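N5-Carboxyaminoimidazole ribonucleotide synthetase (Staphylococcus aureus subsp. aureus, PDB 3ORQ) catalyses the ATP-dependent carboxylation of 5-aminoimidazole ribonucleotide with bicarbonate to N5-carboxyaminoimidazole ribonucleotide, a step of purine biosynthesis. Local coordinates at residues Asn97-Gln109 with Lys243-Thr255. Numbering follows the deposited sequence.
Sequences NIPQGYQAIQLLQ and KIIQSIHFIGTFT
Backbones run closest at Gln100 and Ile251, whose CA atoms lie 4.8 Å apart, and diverge to 6.0 Å between the CA atoms of Ala104 and Ile248, so the turn 98-101 and helix 103-109 lie along the loop entering strand 252-261. The Gln100 side chain packs its CG on Ile251 O while its OE1 is hydrogen-bonded to Thr78 OG1 of strand 76-79. His249 donates both direct hydrogen bonds, one from its ring and one from its backbone. NE2 donates to Pro99 O (3.0 Å), which sits only 4° out of the imidazole plane. The nearly straight bond from His249 N to Gln103 OE1 measures 2.8 Å, His249 N lying 34° off the plane of that side-chain amide. Gln103 spans the gap because CG is anti to the backbone N (chi1 -178°) and the chain stays extended beyond. One water bridges the backbones, donating to Gln100 O and His249 O and accepting from Ile251 N; a second accepts from Ala104 N. Farther along the helix, Ile248 CD1 meets Leu107 CD2 at 3.9 Å and touches Leu108 CD2, while Leu108 CD1 abuts the Phe250 ring edge. Directional bonds thus fix loop against turn, with apolar packing added where preATP-grasp and ATP-grasp parts meet.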
ATOM      1  N   ASN A  97      -9.219 -18.979  16.804  1.00  8.46           N
ATOM      2  CA  ASN A  97     -10.046 -18.595  15.656  1.00  6.46           C
ATOM      3  C   ASN A  97      -9.254 -18.572  14.343  1.00  6.89           C
ATOM      4  O   ASN A  97      -8.406 -17.652  14.110  1.00  5.41           O
ATOM      5  CB  ASN A  97     -10.705 -17.244  15.923  1.00  5.66           C
ATOM      6  CG  ASN A  97     -11.522 -16.760  14.752  1.00  4.46           C
ATOM      7  OD1 ASN A  97     -12.222 -17.539  14.129  1.00  6.54           O
ATOM      8  ND2 ASN A  97     -11.416 -15.475  14.430  1.00  4.69           N
ATOM      9  N   ILE A  98      -9.515 -19.585  13.516  1.00  3.50           N
ATOM     10  CA  ILE A  98      -8.848 -19.762  12.223  1.00  4.89           C
ATOM     11  C   ILE A  98      -9.921 -20.172  11.198  1.00  6.66           C
ATOM     12  O   ILE A  98     -10.110 -21.360  10.917  1.00  8.23           O
ATOM     13  CB  ILE A  98      -7.744 -20.850  12.273  1.00  5.67           C
ATOM     14  CG1 ILE A  98      -6.873 -20.702  13.555  1.00  6.11           C
ATOM     15  CG2 ILE A  98      -6.833 -20.834  10.980  1.00  4.38           C
ATOM     16  CD1 ILE A  98      -5.617 -21.639  13.587  1.00  2.11           C
ATOM     17  N   PRO A  99     -10.632 -19.191  10.651  1.00  5.02           N
ATOM     18  CA  PRO A  99     -11.745 -19.491   9.781  1.00  5.12           C
ATOM     19  C   PRO A  99     -11.299 -20.277   8.546  1.00  6.19           C
ATOM     20  O   PRO A  99     -12.112 -20.956   7.939  1.00  6.13           O
ATOM     21  CB  PRO A  99     -12.271 -18.117   9.386  1.00  4.67           C
ATOM     22  CG  PRO A  99     -11.741 -17.184  10.393  1.00  5.31           C
ATOM     23  CD  PRO A  99     -10.445 -17.741  10.850  1.00  5.71           C
ATOM     24  N   GLN A 100     -10.019 -20.178   8.189  1.00  5.77           N
ATOM     25  CA  GLN A 100      -9.462 -20.976   7.084  1.00  5.41           C
ATOM     26  C   GLN A 100      -9.437 -22.481   7.330  1.00  6.03           C
ATOM     27  O   GLN A 100      -9.366 -23.267   6.367  1.00  7.83           O
ATOM     28  CB  GLN A 100      -8.042 -20.485   6.749  1.00  3.22           C
ATOM     29  CG  GLN A 100      -8.012 -19.223   5.932  1.00  4.61           C
ATOM     30  CD  GLN A 100      -6.597 -18.683   5.815  1.00  9.90           C
ATOM     31  OE1 GLN A 100      -6.006 -18.232   6.805  1.00  5.92           O
ATOM     32  NE2 GLN A 100      -6.030 -18.767   4.611  1.00 10.01           N
ATOM     33  N   GLY A 101      -9.517 -22.913   8.595  1.00  5.92           N
ATOM     34  CA  GLY A 101      -9.608 -24.374   8.898  1.00  3.71           C
ATOM     35  C   GLY A 101      -8.285 -25.049   8.579  1.00  5.47           C
ATOM     36  O   GLY A 101      -7.258 -24.361   8.408  1.00  6.14           O
ATOM     37  N   TYR A 102      -8.269 -26.376   8.530  1.00  5.52           N
ATOM     38  CA  TYR A 102      -7.046 -27.133   8.245  1.00  7.11           C
ATOM     39  C   TYR A 102      -7.205 -28.003   6.989  1.00  7.44           C
ATOM     40  O   TYR A 102      -6.235 -28.558   6.491  1.00  6.92           O
ATOM     41  CB  TYR A 102      -6.635 -28.012   9.445  1.00  7.22           C
ATOM     42  CG  TYR A 102      -7.648 -29.100   9.722  1.00  9.21           C
ATOM     43  CD1 TYR A 102      -8.837 -28.806  10.410  1.00 12.12           C
ATOM     44  CD2 TYR A 102      -7.469 -30.394   9.232  1.00 11.41           C
ATOM     45  CE1 TYR A 102      -9.793 -29.776  10.652  1.00 15.10           C
ATOM     46  CE2 TYR A 102      -8.434 -31.386   9.472  1.00 17.30           C
ATOM     47  CZ  TYR A 102      -9.596 -31.060  10.180  1.00 17.42           C
ATOM     48  OH  TYR A 102     -10.564 -32.016  10.423  1.00 24.78           O
ATOM     49  N   GLN A 103      -8.416 -28.103   6.473  1.00  9.15           N
ATOM     50  CA  GLN A 103      -8.672 -28.992   5.337  1.00 12.10           C
ATOM     51  C   GLN A 103      -7.899 -28.544   4.096  1.00 11.88           C
ATOM     52  O   GLN A 103      -7.322 -29.368   3.386  1.00 11.70           O
ATOM     53  CB  GLN A 103     -10.181 -29.075   5.030  1.00 11.63           C
ATOM     54  CG  GLN A 103     -10.520 -30.023   3.889  1.00 13.99           C
ATOM     55  CD  GLN A 103     -11.911 -29.787   3.309  1.00 14.77           C
ATOM     56  OE1 GLN A 103     -12.392 -28.660   3.300  1.00 16.02           O
ATOM     57  NE2 GLN A 103     -12.543 -30.848   2.781  1.00 10.81           N
ATOM     58  N   ALA A 104      -7.938 -27.244   3.809  1.00 11.67           N
ATOM     59  CA  ALA A 104      -7.288 -26.734   2.614  1.00 12.43           C
ATOM     60  C   ALA A 104      -5.838 -27.158   2.666  1.00 14.22           C
ATOM     61  O   ALA A 104      -5.334 -27.786   1.733  1.00 16.84           O
ATOM     62  CB  ALA A 104      -7.407 -25.212   2.529  1.00 12.63           C
ATOM     63  N   ILE A 105      -5.176 -26.848   3.781  1.00 15.16           N
ATOM     64  CA  ILE A 105      -3.769 -27.152   3.947  1.00 17.39           C
ATOM     65  C   ILE A 105      -3.490 -28.620   3.864  1.00 18.50           C
ATOM     66  O   ILE A 105      -2.634 -29.004   3.099  1.00 20.43           O
ATOM     67  CB  ILE A 105      -3.204 -26.631   5.271  1.00 17.36           C
ATOM     68  CG1 ILE A 105      -3.116 -25.105   5.252  1.00 16.96           C
ATOM     69  CG2 ILE A 105      -1.840 -27.262   5.538  1.00 16.43           C
ATOM     70  CD1 ILE A 105      -1.974 -24.512   4.416  1.00 19.65           C
ATOM     71  N   GLN A 106      -4.194 -29.432   4.655  1.00 19.29           N
ATOM     72  CA  GLN A 106      -3.986 -30.891   4.678  1.00 21.47           C
ATOM     73  C   GLN A 106      -3.958 -31.476   3.272  1.00 22.48           C
ATOM     74  O   GLN A 106      -3.094 -32.269   2.902  1.00 24.50           O
ATOM     75  CB  GLN A 106      -5.114 -31.574   5.477  1.00 21.39           C
ATOM     76  CG  GLN A 106      -5.145 -33.125   5.398  1.00 24.22           C
ATOM     77  CD  GLN A 106      -6.500 -33.733   5.842  1.00 27.66           C
ATOM     78  OE1 GLN A 106      -7.295 -33.101   6.557  1.00 29.67           O
ATOM     79  NE2 GLN A 106      -6.759 -34.963   5.410  1.00 26.72           N
ATOM     80  N   LEU A 107      -4.946 -31.065   2.499  1.00 22.38           N
ATOM     81  CA  LEU A 107      -5.276 -31.703   1.265  1.00 21.68           C
ATOM     82  C   LEU A 107      -4.388 -31.160   0.138  1.00 21.29           C
ATOM     83  O   LEU A 107      -3.957 -31.919  -0.728  1.00 19.55           O
ATOM     84  CB  LEU A 107      -6.748 -31.453   1.039  1.00 22.60           C
ATOM     85  CG  LEU A 107      -7.496 -32.121  -0.076  1.00 30.17           C
ATOM     86  CD1 LEU A 107      -9.000 -31.978   0.184  1.00 30.00           C
ATOM     87  CD2 LEU A 107      -7.063 -31.432  -1.372  1.00 34.26           C
ATOM     88  N   LEU A 108      -4.064 -29.861   0.178  1.00 20.71           N
ATOM     89  CA  LEU A 108      -3.219 -29.272  -0.856  1.00 20.96           C
ATOM     90  C   LEU A 108      -1.708 -29.388  -0.646  1.00 22.12           C
ATOM     91  O   LEU A 108      -0.954 -29.050  -1.539  1.00 23.21           O
ATOM     92  CB  LEU A 108      -3.618 -27.815  -1.141  1.00 19.81           C
ATOM     93  CG  LEU A 108      -5.110 -27.682  -1.477  1.00 19.31           C
ATOM     94  CD1 LEU A 108      -5.542 -26.224  -1.461  1.00 17.06           C
ATOM     95  CD2 LEU A 108      -5.496 -28.417  -2.780  1.00 16.74           C
ATOM     96  N   GLN A 109      -1.282 -29.857   0.526  1.00 24.33           N
ATOM     97  CA  GLN A 109       0.142 -30.054   0.856  1.00 26.57           C
ATOM     98  C   GLN A 109       0.721 -31.130  -0.033  1.00 26.74           C
ATOM     99  O   GLN A 109       1.879 -31.080  -0.454  1.00 26.45           O
ATOM    100  CB  GLN A 109       0.278 -30.587   2.280  1.00 27.63           C
ATOM    101  CG  GLN A 109       0.551 -29.572   3.323  1.00 29.67           C
ATOM    102  CD  GLN A 109       0.586 -30.179   4.710  1.00 34.14           C
ATOM    103  OE1 GLN A 109       1.138 -29.574   5.636  1.00 37.25           O
ATOM    104  NE2 GLN A 109      -0.011 -31.370   4.873  1.00 34.93           N
ATOM    105  N   LYS A 243     -16.705 -25.750  -8.738  1.00 17.05           N
ATOM    106  CA  LYS A 243     -16.624 -27.180  -8.406  1.00 15.80           C
ATOM    107  C   LYS A 243     -15.685 -27.386  -7.227  1.00 14.62           C
ATOM    108  O   LYS A 243     -16.001 -28.126  -6.287  1.00 12.66           O
ATOM    109  CB  LYS A 243     -16.155 -28.007  -9.599  1.00 17.73           C
ATOM    110  CG  LYS A 243     -17.251 -28.307 -10.633  1.00 21.42           C
ATOM    111  CD  LYS A 243     -16.628 -28.752 -11.960  1.00 23.37           C
ATOM    112  CE  LYS A 243     -17.704 -29.169 -12.978  1.00 31.13           C
ATOM    113  NZ  LYS A 243     -18.403 -28.040 -13.666  1.00 33.05           N
ATOM    114  N   ILE A 244     -14.540 -26.701  -7.255  1.00 13.37           N
ATOM    115  CA  ILE A 244     -13.508 -26.927  -6.247  1.00 13.83           C
ATOM    116  C   ILE A 244     -13.988 -26.560  -4.857  1.00 15.13           C
ATOM    117  O   ILE A 244     -13.637 -27.208  -3.870  1.00 17.06           O
ATOM    118  CB  ILE A 244     -12.242 -26.111  -6.575  1.00 14.30           C
ATOM    119  CG1 ILE A 244     -11.650 -26.569  -7.902  1.00 13.12           C
ATOM    120  CG2 ILE A 244     -11.245 -26.149  -5.416  1.00 14.46           C
ATOM    121  CD1 ILE A 244     -10.420 -25.759  -8.359  1.00 16.29           C
ATOM    122  N   ILE A 245     -14.771 -25.497  -4.793  1.00 15.78           N
ATOM    123  CA  ILE A 245     -15.299 -24.934  -3.552  1.00 16.45           C
ATOM    124  C   ILE A 245     -16.357 -25.819  -2.858  1.00 17.05           C
ATOM    125  O   ILE A 245     -16.631 -25.676  -1.673  1.00 18.51           O
ATOM    126  CB  ILE A 245     -15.853 -23.513  -3.893  1.00 20.28           C
ATOM    127  CG1 ILE A 245     -14.821 -22.451  -3.535  1.00 21.29           C
ATOM    128  CG2 ILE A 245     -17.225 -23.195  -3.285  1.00 20.49           C
ATOM    129  CD1 ILE A 245     -13.640 -22.457  -4.417  1.00 21.64           C
ATOM    130  N   GLN A 246     -16.960 -26.740  -3.582  1.00 18.49           N
ATOM    131  CA  GLN A 246     -17.846 -27.720  -2.912  1.00 21.62           C
ATOM    132  C   GLN A 246     -17.096 -28.857  -2.240  1.00 18.81           C
ATOM    133  O   GLN A 246     -17.697 -29.644  -1.515  1.00 19.56           O
ATOM    134  CB  GLN A 246     -18.901 -28.311  -3.852  1.00 24.13           C
ATOM    135  CG  GLN A 246     -20.143 -27.444  -3.990  1.00 32.27           C
ATOM    136  CD  GLN A 246     -20.096 -26.599  -5.256  1.00 38.22           C
ATOM    137  OE1 GLN A 246     -20.119 -27.134  -6.386  1.00 37.31           O
ATOM    138  NE2 GLN A 246     -20.032 -25.261  -5.080  1.00 39.27           N
ATOM    139  N   SER A 247     -15.807 -28.968  -2.507  1.00 15.43           N
ATOM    140  CA  SER A 247     -15.049 -30.078  -1.955  1.00 16.75           C
ATOM    141  C   SER A 247     -14.004 -29.675  -0.925  1.00 16.35           C
ATOM    142  O   SER A 247     -13.564 -30.539  -0.141  1.00 17.41           O
ATOM    143  CB  SER A 247     -14.416 -30.921  -3.081  1.00 18.37           C
ATOM    144  OG  SER A 247     -15.435 -31.599  -3.827  1.00 24.72           O
ATOM    145  N   ILE A 248     -13.592 -28.391  -0.943  1.00 12.56           N
ATOM    146  CA  ILE A 248     -12.528 -27.879  -0.063  1.00 10.02           C
ATOM    147  C   ILE A 248     -12.953 -26.543   0.495  1.00  9.24           C
ATOM    148  O   ILE A 248     -13.410 -25.667  -0.252  1.00  8.94           O
ATOM    149  CB  ILE A 248     -11.236 -27.589  -0.822  1.00 10.01           C
ATOM    150  CG1 ILE A 248     -10.726 -28.823  -1.553  1.00 10.50           C
ATOM    151  CG2 ILE A 248     -10.170 -27.083   0.105  1.00 10.84           C
ATOM    152  CD1 ILE A 248      -9.452 -28.565  -2.370  1.00  9.89           C
ATOM    153  N   HIS A 249     -12.849 -26.387   1.803  1.00  8.50           N
ATOM    154  CA  HIS A 249     -13.237 -25.145   2.424  1.00  8.92           C
ATOM    155  C   HIS A 249     -12.132 -24.095   2.251  1.00  7.43           C
ATOM    156  O   HIS A 249     -11.009 -24.289   2.711  1.00  9.93           O
ATOM    157  CB  HIS A 249     -13.509 -25.365   3.905  1.00  9.95           C
ATOM    158  CG  HIS A 249     -13.855 -24.107   4.648  1.00 10.85           C
ATOM    159  ND1 HIS A 249     -15.024 -23.409   4.422  1.00 11.60           N
ATOM    160  CD2 HIS A 249     -13.184 -23.418   5.606  1.00 12.61           C
ATOM    161  CE1 HIS A 249     -15.069 -22.357   5.223  1.00  9.67           C
ATOM    162  NE2 HIS A 249     -13.965 -22.338   5.950  1.00 13.14           N
ATOM    163  N   PHE A 250     -12.468 -22.984   1.607  1.00  5.62           N
ATOM    164  CA  PHE A 250     -11.586 -21.812   1.533  1.00  4.61           C
ATOM    165  C   PHE A 250     -12.170 -20.597   2.209  1.00  5.38           C
ATOM    166  O   PHE A 250     -13.321 -20.247   1.956  1.00  5.65           O
ATOM    167  CB  PHE A 250     -11.342 -21.470   0.067  1.00  5.14           C
ATOM    168  CG  PHE A 250     -10.477 -22.464  -0.647  1.00  7.43           C
ATOM    169  CD1 PHE A 250      -9.097 -22.540  -0.361  1.00  4.17           C
ATOM    170  CD2 PHE A 250     -11.042 -23.360  -1.551  1.00  7.39           C
ATOM    171  CE1 PHE A 250      -8.286 -23.466  -1.023  1.00  6.25           C
ATOM    172  CE2 PHE A 250     -10.246 -24.299  -2.203  1.00  8.87           C
ATOM    173  CZ  PHE A 250      -8.885 -24.361  -1.957  1.00  7.52           C
ATOM    174  N   ILE A 251     -11.389 -19.947   3.064  1.00  6.56           N
ATOM    175  CA  ILE A 251     -11.648 -18.570   3.490  1.00  6.94           C
ATOM    176  C   ILE A 251     -10.367 -17.758   3.207  1.00  7.86           C
ATOM    177  O   ILE A 251      -9.268 -18.311   3.203  1.00  6.44           O
ATOM    178  CB  ILE A 251     -12.010 -18.475   4.981  1.00  8.63           C
ATOM    179  CG1 ILE A 251     -13.425 -19.045   5.229  1.00  9.57           C
ATOM    180  CG2 ILE A 251     -11.943 -17.015   5.446  1.00  6.80           C
ATOM    181  CD1 ILE A 251     -14.516 -18.368   4.407  1.00  9.68           C
ATOM    182  N   GLY A 252     -10.537 -16.465   2.916  1.00  7.67           N
ATOM    183  CA  GLY A 252      -9.456 -15.586   2.482  1.00  4.40           C
ATOM    184  C   GLY A 252      -9.109 -15.818   1.001  1.00  5.26           C
ATOM    185  O   GLY A 252      -9.879 -16.394   0.236  1.00  5.02           O
ATOM    186  N   THR A 253      -7.922 -15.402   0.596  1.00  3.79           N
ATOM    187  CA  THR A 253      -7.538 -15.514  -0.803  1.00  3.83           C
ATOM    188  C   THR A 253      -6.918 -16.872  -1.106  1.00  4.69           C
ATOM    189  O   THR A 253      -6.099 -17.383  -0.323  1.00  4.05           O
ATOM    190  CB  THR A 253      -6.587 -14.347  -1.154  1.00  2.00           C
ATOM    191  OG1 THR A 253      -7.374 -13.146  -1.106  1.00  2.34           O
ATOM    192  CG2 THR A 253      -5.946 -14.497  -2.557  1.00  2.00           C
ATOM    193  N   PHE A 254      -7.313 -17.465  -2.230  1.00  5.13           N
ATOM    194  CA  PHE A 254      -6.607 -18.656  -2.757  1.00  5.30           C
ATOM    195  C   PHE A 254      -6.489 -18.490  -4.260  1.00  6.33           C
ATOM    196  O   PHE A 254      -7.141 -17.625  -4.842  1.00  5.13           O
ATOM    197  CB  PHE A 254      -7.329 -19.957  -2.372  1.00  5.56           C
ATOM    198  CG  PHE A 254      -8.721 -20.061  -2.912  1.00  4.20           C
ATOM    199  CD1 PHE A 254      -9.771 -19.375  -2.313  1.00  4.73           C
ATOM    200  CD2 PHE A 254      -8.978 -20.828  -4.021  1.00  7.50           C
ATOM    201  CE1 PHE A 254     -11.079 -19.446  -2.824  1.00  5.52           C
ATOM    202  CE2 PHE A 254     -10.296 -20.911  -4.551  1.00  9.73           C
ATOM    203  CZ  PHE A 254     -11.340 -20.214  -3.943  1.00  6.12           C
ATOM    204  N   THR A 255      -5.618 -19.262  -4.883  1.00  8.36           N
ATOM    205  CA  THR A 255      -5.389 -19.118  -6.315  1.00  9.97           C
ATOM    206  C   THR A 255      -5.376 -20.489  -7.011  1.00  9.87           C
ATOM    207  O   THR A 255      -4.734 -21.415  -6.555  1.00 11.18           O
ATOM    208  CB  THR A 255      -4.038 -18.407  -6.596  1.00 10.04           C
ATOM    209  OG1 THR A 255      -4.008 -17.153  -5.920  1.00 11.64           O
ATOM    210  CG2 THR A 255      -3.818 -18.185  -8.114  1.00 11.44           C
TER
HETATM  211  O   HOH W   1      -9.270 -22.188   3.712  1.00  4.89           O
HETATM  212  O   HOH W   2      -7.209 -19.060   1.386  1.00 11.43           O
HETATM  213  O   HOH W   3      -9.768 -25.569   4.992  1.00 14.34           O